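Local coordinates for protein WYL1 (Ruminococcus sp., PDB 6OAW) that is an accessory protein of the Type VI-D CRISPR-Cas system, carries a WYL domain and has a modulatory role in that system, at residues B[76-88]-B[182-194]. Residues are numbered along the deposited sequence; the frame is centred on the assembly and turned at random.
Sequences DDNYKYIGIPLLN and RLIFADNIIKINE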
loop_
_atom_site.group_PDB
_atom_site.type_symbol
_atom_site.label_atom_id
_atom_site.label_comp_id
_atom_site.label_asym_id
_atom_site.label_seq_id
_atom_site.Cartn_x
_atom_site.Cartn_y
_atom_site.Cartn_z
ATOM N N ASP B 76 14.905 28.083 4.935
ATOM C CA ASP B 76 15.072 28.512 6.349
ATOM C C ASP B 76 13.817 28.148 7.144
ATOM O O ASP B 76 13.943 27.926 8.361
ATOM C CB ASP B 76 15.353 30.015 6.446
ATOM C CG ASP B 76 16.833 30.347 6.304
ATOM O OD1 ASP B 76 17.577 29.484 5.800
ATOM O OD2 ASP B 76 17.233 31.447 6.728
ATOM N N ASP B 77 12.663 28.114 6.477
ATOM C CA ASP B 77 11.345 27.910 7.124
ATOM C C ASP B 77 10.764 26.560 6.650
ATOM O O ASP B 77 9.528 26.453 6.515
ATOM C CB ASP B 77 10.461 29.156 6.928
ATOM C CG ASP B 77 10.074 29.434 5.484
ATOM O OD1 ASP B 77 10.565 28.719 4.617
ATOM O OD2 ASP B 77 9.268 30.348 5.245
ATOM N N ASN B 78 11.611 25.536 6.483
ATOM C CA ASN B 78 11.181 24.165 6.096
ATOM C C ASN B 78 10.474 23.466 7.269
ATOM O O ASN B 78 9.824 22.428 7.011
ATOM C CB ASN B 78 12.313 23.308 5.519
ATOM C CG ASN B 78 13.441 22.992 6.476
ATOM O OD1 ASN B 78 13.357 23.246 7.672
ATOM N ND2 ASN B 78 14.534 22.473 5.934
ATOM N N TYR B 79 10.575 24.012 8.488
ATOM C CA TYR B 79 9.726 23.614 9.646
ATOM C C TYR B 79 8.238 23.677 9.252
ATOM O O TYR B 79 7.440 22.923 9.825
ATOM C CB TYR B 79 9.992 24.468 10.890
ATOM C CG TYR B 79 9.533 25.900 10.801
ATOM C CD1 TYR B 79 10.342 26.856 10.220
ATOM C CD2 TYR B 79 8.306 26.307 11.294
ATOM C CE1 TYR B 79 9.954 28.184 10.135
ATOM C CE2 TYR B 79 7.899 27.631 11.215
ATOM C CZ TYR B 79 8.728 28.575 10.631
ATOM O OH TYR B 79 8.381 29.890 10.516
ATOM N N LYS B 80 7.888 24.500 8.263
ATOM C CA LYS B 80 6.479 24.722 7.850
ATOM C C LYS B 80 5.933 23.476 7.154
ATOM O O LYS B 80 4.710 23.332 7.128
ATOM C CB LYS B 80 6.351 25.950 6.942
ATOM C CG LYS B 80 6.555 27.271 7.663
ATOM C CD LYS B 80 6.191 28.500 6.853
ATOM C CE LYS B 80 6.719 29.780 7.472
ATOM N NZ LYS B 80 5.852 30.931 7.126
ATOM N N TYR B 81 6.800 22.620 6.624
ATOM C CA TYR B 81 6.427 21.553 5.662
ATOM C C TYR B 81 6.766 20.183 6.243
ATOM O O TYR B 81 6.754 19.214 5.502
ATOM C CB TYR B 81 7.089 21.834 4.304
ATOM C CG TYR B 81 6.818 23.239 3.842
ATOM C CD1 TYR B 81 5.545 23.614 3.480
ATOM C CD2 TYR B 81 7.800 24.213 3.863
ATOM C CE1 TYR B 81 5.255 24.916 3.123
ATOM C CE2 TYR B 81 7.532 25.520 3.488
ATOM C CZ TYR B 81 6.255 25.867 3.112
ATOM O OH TYR B 81 5.959 27.144 2.762
ATOM N N ILE B 82 7.067 20.111 7.534
ATOM C CA ILE B 82 7.307 18.818 8.223
ATOM C C ILE B 82 6.069 17.941 7.990
ATOM O O ILE B 82 4.947 18.378 8.280
ATOM C CB ILE B 82 7.608 19.055 9.722
ATOM C CG1 ILE B 82 9.021 19.630 9.917
ATOM C CG2 ILE B 82 7.358 17.789 10.556
ATOM C CD1 ILE B 82 9.275 20.182 11.328
ATOM N N GLY B 83 6.274 16.747 7.457
ATOM C CA GLY B 83 5.210 15.757 7.236
ATOM C C GLY B 83 4.551 15.904 5.867
ATOM O O GLY B 83 3.770 15.016 5.538
ATOM N N ILE B 84 4.802 16.963 5.086
ATOM C CA ILE B 84 4.228 17.055 3.709
ATOM C C ILE B 84 5.042 16.124 2.809
ATOM O O ILE B 84 6.250 16.234 2.733
ATOM C CB ILE B 84 4.172 18.489 3.159
ATOM C CG1 ILE B 84 3.446 19.460 4.087
ATOM C CG2 ILE B 84 3.526 18.487 1.787
ATOM C CD1 ILE B 84 2.032 19.074 4.371
ATOM N N PRO B 85 4.427 15.099 2.176
ATOM C CA PRO B 85 5.187 14.147 1.367
ATOM C C PRO B 85 5.981 14.812 0.233
ATOM O O PRO B 85 5.497 15.780 -0.347
ATOM C CB PRO B 85 4.124 13.197 0.809
ATOM C CG PRO B 85 2.972 13.314 1.773
ATOM C CD PRO B 85 3.001 14.731 2.304
ATOM N N LEU B 86 7.171 14.270 -0.033
ATOM C CA LEU B 86 8.073 14.672 -1.132
ATOM C C LEU B 86 7.899 13.655 -2.257
ATOM O O LEU B 86 8.339 12.538 -2.106
ATOM C CB LEU B 86 9.502 14.730 -0.583
ATOM C CG LEU B 86 9.725 15.785 0.509
ATOM C CD1 LEU B 86 11.042 15.562 1.228
ATOM C CD2 LEU B 86 9.707 17.187 -0.082
ATOM N N LEU B 87 7.166 14.022 -3.304
ATOM C CA LEU B 87 6.870 13.130 -4.441
ATOM C C LEU B 87 8.141 12.948 -5.259
ATOM O O LEU B 87 8.833 13.953 -5.499
ATOM C CB LEU B 87 5.805 13.753 -5.344
ATOM C CG LEU B 87 4.389 13.789 -4.826
ATOM C CD1 LEU B 87 3.466 14.243 -5.941
ATOM C CD2 LEU B 87 3.995 12.410 -4.313
ATOM N N ASN B 88 8.355 11.724 -5.731
ATOM C CA ASN B 88 9.410 11.326 -6.686
ATOM C C ASN B 88 9.284 12.150 -7.974
ATOM O O ASN B 88 10.323 12.379 -8.567
ATOM C CB ASN B 88 9.372 9.821 -6.904
ATOM C CG ASN B 88 9.775 9.080 -5.651
ATOM O OD1 ASN B 88 10.663 9.529 -4.925
ATOM N ND2 ASN B 88 9.121 7.965 -5.372
ATOM N N ARG B 182 -2.244 14.100 3.786
ATOM C CA ARG B 182 -1.389 15.227 4.255
ATOM C C ARG B 182 -1.172 16.206 3.105
ATOM O O ARG B 182 -1.097 17.393 3.370
ATOM C CB ARG B 182 -0.072 14.740 4.857
ATOM C CG ARG B 182 -0.262 13.832 6.060
ATOM C CD ARG B 182 0.909 13.915 7.011
ATOM N NE ARG B 182 2.073 13.188 6.520
ATOM C CZ ARG B 182 2.204 11.860 6.535
ATOM N NH1 ARG B 182 1.234 11.102 7.000
ATOM N NH2 ARG B 182 3.293 11.290 6.060
ATOM N N LEU B 183 -1.109 15.736 1.864
ATOM C CA LEU B 183 -1.074 16.634 0.686
ATOM C C LEU B 183 -2.394 17.412 0.595
ATOM O O LEU B 183 -2.341 18.645 0.408
ATOM C CB LEU B 183 -0.827 15.817 -0.585
ATOM C CG LEU B 183 0.594 15.299 -0.754
ATOM C CD1 LEU B 183 0.697 14.399 -1.979
ATOM C CD2 LEU B 183 1.582 16.459 -0.848
ATOM N N ILE B 184 -3.531 16.747 0.760
ATOM C CA ILE B 184 -4.866 17.400 0.595
ATOM C C ILE B 184 -5.065 18.455 1.684
ATOM O O ILE B 184 -5.680 19.474 1.377
ATOM C CB ILE B 184 -5.998 16.361 0.632
ATOM C CG1 ILE B 184 -5.850 15.326 -0.481
ATOM C CG2 ILE B 184 -7.365 17.025 0.616
ATOM C CD1 ILE B 184 -6.805 14.143 -0.298
ATOM N N PHE B 185 -4.619 18.197 2.914
ATOM C CA PHE B 185 -4.879 19.073 4.081
ATOM C C PHE B 185 -3.583 19.789 4.468
ATOM O O PHE B 185 -3.387 20.119 5.668
ATOM C CB PHE B 185 -5.491 18.254 5.220
ATOM C CG PHE B 185 -6.937 17.906 4.991
ATOM C CD1 PHE B 185 -7.936 18.831 5.260
ATOM C CD2 PHE B 185 -7.298 16.656 4.531
ATOM C CE1 PHE B 185 -9.278 18.508 5.073
ATOM C CE2 PHE B 185 -8.629 16.336 4.314
ATOM C CZ PHE B 185 -9.618 17.264 4.574
ATOM N N ALA B 186 -2.712 20.008 3.495
ATOM C CA ALA B 186 -1.388 20.633 3.710
ATOM C C ALA B 186 -1.548 21.972 4.432
ATOM O O ALA B 186 -0.720 22.273 5.316
ATOM C CB ALA B 186 -0.691 20.814 2.402
ATOM N N ASP B 187 -2.565 22.757 4.064
ATOM C CA ASP B 187 -2.776 24.123 4.608
ATOM C C ASP B 187 -2.981 23.981 6.121
ATOM O O ASP B 187 -2.295 24.708 6.853
ATOM C CB ASP B 187 -3.872 24.888 3.846
ATOM C CG ASP B 187 -3.557 25.285 2.394
ATOM O OD1 ASP B 187 -2.428 25.019 1.899
ATOM O OD2 ASP B 187 -4.451 25.877 1.748
ATOM N N ASN B 188 -3.812 23.038 6.598
ATOM C CA ASN B 188 -3.972 22.771 8.055
ATOM C C ASN B 188 -2.587 22.405 8.628
ATOM O O ASN B 188 -2.206 22.894 9.735
ATOM C CB ASN B 188 -4.961 21.644 8.371
ATOM C CG ASN B 188 -6.438 21.987 8.240
ATOM O OD1 ASN B 188 -6.818 23.132 7.948
ATOM N ND2 ASN B 188 -7.288 20.981 8.452
ATOM N N ILE B 189 -1.838 21.566 7.919
ATOM C CA ILE B 189 -0.575 21.019 8.485
ATOM C C ILE B 189 0.443 22.146 8.624
ATOM O O ILE B 189 1.121 22.189 9.664
ATOM C CB ILE B 189 -0.063 19.843 7.654
ATOM C CG1 ILE B 189 -0.977 18.632 7.865
ATOM C CG2 ILE B 189 1.381 19.559 7.989
ATOM C CD1 ILE B 189 -0.770 17.519 6.871
ATOM N N ILE B 190 0.523 23.013 7.622
ATOM C CA ILE B 190 1.458 24.177 7.579
ATOM C C ILE B 190 1.174 25.106 8.772
ATOM O O ILE B 190 2.150 25.509 9.442
ATOM C CB ILE B 190 1.373 24.879 6.205
ATOM C CG1 ILE B 190 2.072 24.040 5.137
ATOM C CG2 ILE B 190 1.918 26.299 6.237
ATOM C CD1 ILE B 190 1.729 24.456 3.730
ATOM N N LYS B 191 -0.100 25.418 9.047
ATOM C CA LYS B 191 -0.479 26.346 10.148
ATOM C C LYS B 191 -0.137 25.664 11.476
ATOM O O LYS B 191 0.446 26.320 12.339
ATOM C CB LYS B 191 -1.939 26.780 10.023
ATOM C CG LYS B 191 -2.192 27.705 8.845
ATOM C CD LYS B 191 -3.643 27.900 8.481
ATOM C CE LYS B 191 -3.861 29.086 7.555
ATOM N N ILE B 192 -0.423 24.374 11.607
ATOM C CA ILE B 192 -0.058 23.606 12.826
ATOM C C ILE B 192 1.472 23.635 13.014
ATOM O O ILE B 192 1.918 23.889 14.154
ATOM C CB ILE B 192 -0.636 22.184 12.768
ATOM C CG1 ILE B 192 -2.157 22.209 12.869
ATOM C CG2 ILE B 192 -0.021 21.333 13.855
ATOM C CD1 ILE B 192 -2.829 20.907 12.496
ATOM N N ASN B 193 2.250 23.415 11.953
ATOM C CA ASN B 193 3.733 23.355 12.037
ATOM C C ASN B 193 4.270 24.712 12.498
ATOM O O ASN B 193 5.231 24.713 13.313
ATOM C CB ASN B 193 4.398 22.953 10.723
ATOM C CG ASN B 193 4.279 21.474 10.452
ATOM O OD1 ASN B 193 4.199 20.704 11.395
ATOM N ND2 ASN B 193 4.238 21.081 9.186
ATOM N N GLU B 194 3.668 25.808 12.022
ATOM C CA GLU B 194 4.087 27.179 12.403
ATOM C C GLU B 194 3.933 27.306 13.925
ATOM O O GLU B 194 4.893 27.763 14.557
ATOM C CB GLU B 194 3.339 28.255 11.604
ATOM C CG GLU B 194 3.544 29.676 12.136
ATOM C CD GLU B 194 4.901 30.359 11.919
ATOM O OE1 GLU B 194 5.449 30.284 10.788
ATOM O OE2 GLU B 194 5.407 31.012 12.880
#
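Asn193 binds two carbonyls of the 76-88 loop through its ND2 alone. The bond from Asn193 ND2 to Lys80 O is nearly straight (3.1 Å, 170° at the hydrogen) and lies in the amide plane, yet ND2 stands above the Lys80 carbonyl plane. That from Asn193 ND2 to Ile82 O (2.9 Å) is more bent but falls on a lone pair. Since these carbonyls bracket the start of the type II turn Tyr81-Ile84, a single side-chain amide ties the first half of the turn to the helix. A second tie within the turn comes from Arg182 NE, which donates a hydrogen bond to Gly83 O (2.7 Å) in the guanidinium plane; the chain bends at chi3 (-76°) to bring NE there, while NH1 binds Asn237.

At the other end, Tyr79 OH donates to Glu194 OE1 (3.0 Å) on its syn side but well out of the carboxylate plane, which stands 72° from the ring. Lys80 runs extended alongside Glu194, its NZ making long salt bridges to the same OE1 (3.7 Å) and to Asp77 OD2, which probably eases the proximity of the two acids.

The apolar contacts centre on Ile84, whose CD1 touches both Ala186 CB (3.8 Å) and Ile189 CG2 while its CG2 meets Leu183 CD2. Ile190 CD1 reaches the edge of the Tyr81 ring, 3.6 Å from CE1.

These contacts join the loop between helices 55-71 and 92-96 to helices 177-184 and 186-199. Tyr81 and Ile84 also pack on helix 55-71, and Leu183 on helix 161-172, while Ile189 touches strand 219-230.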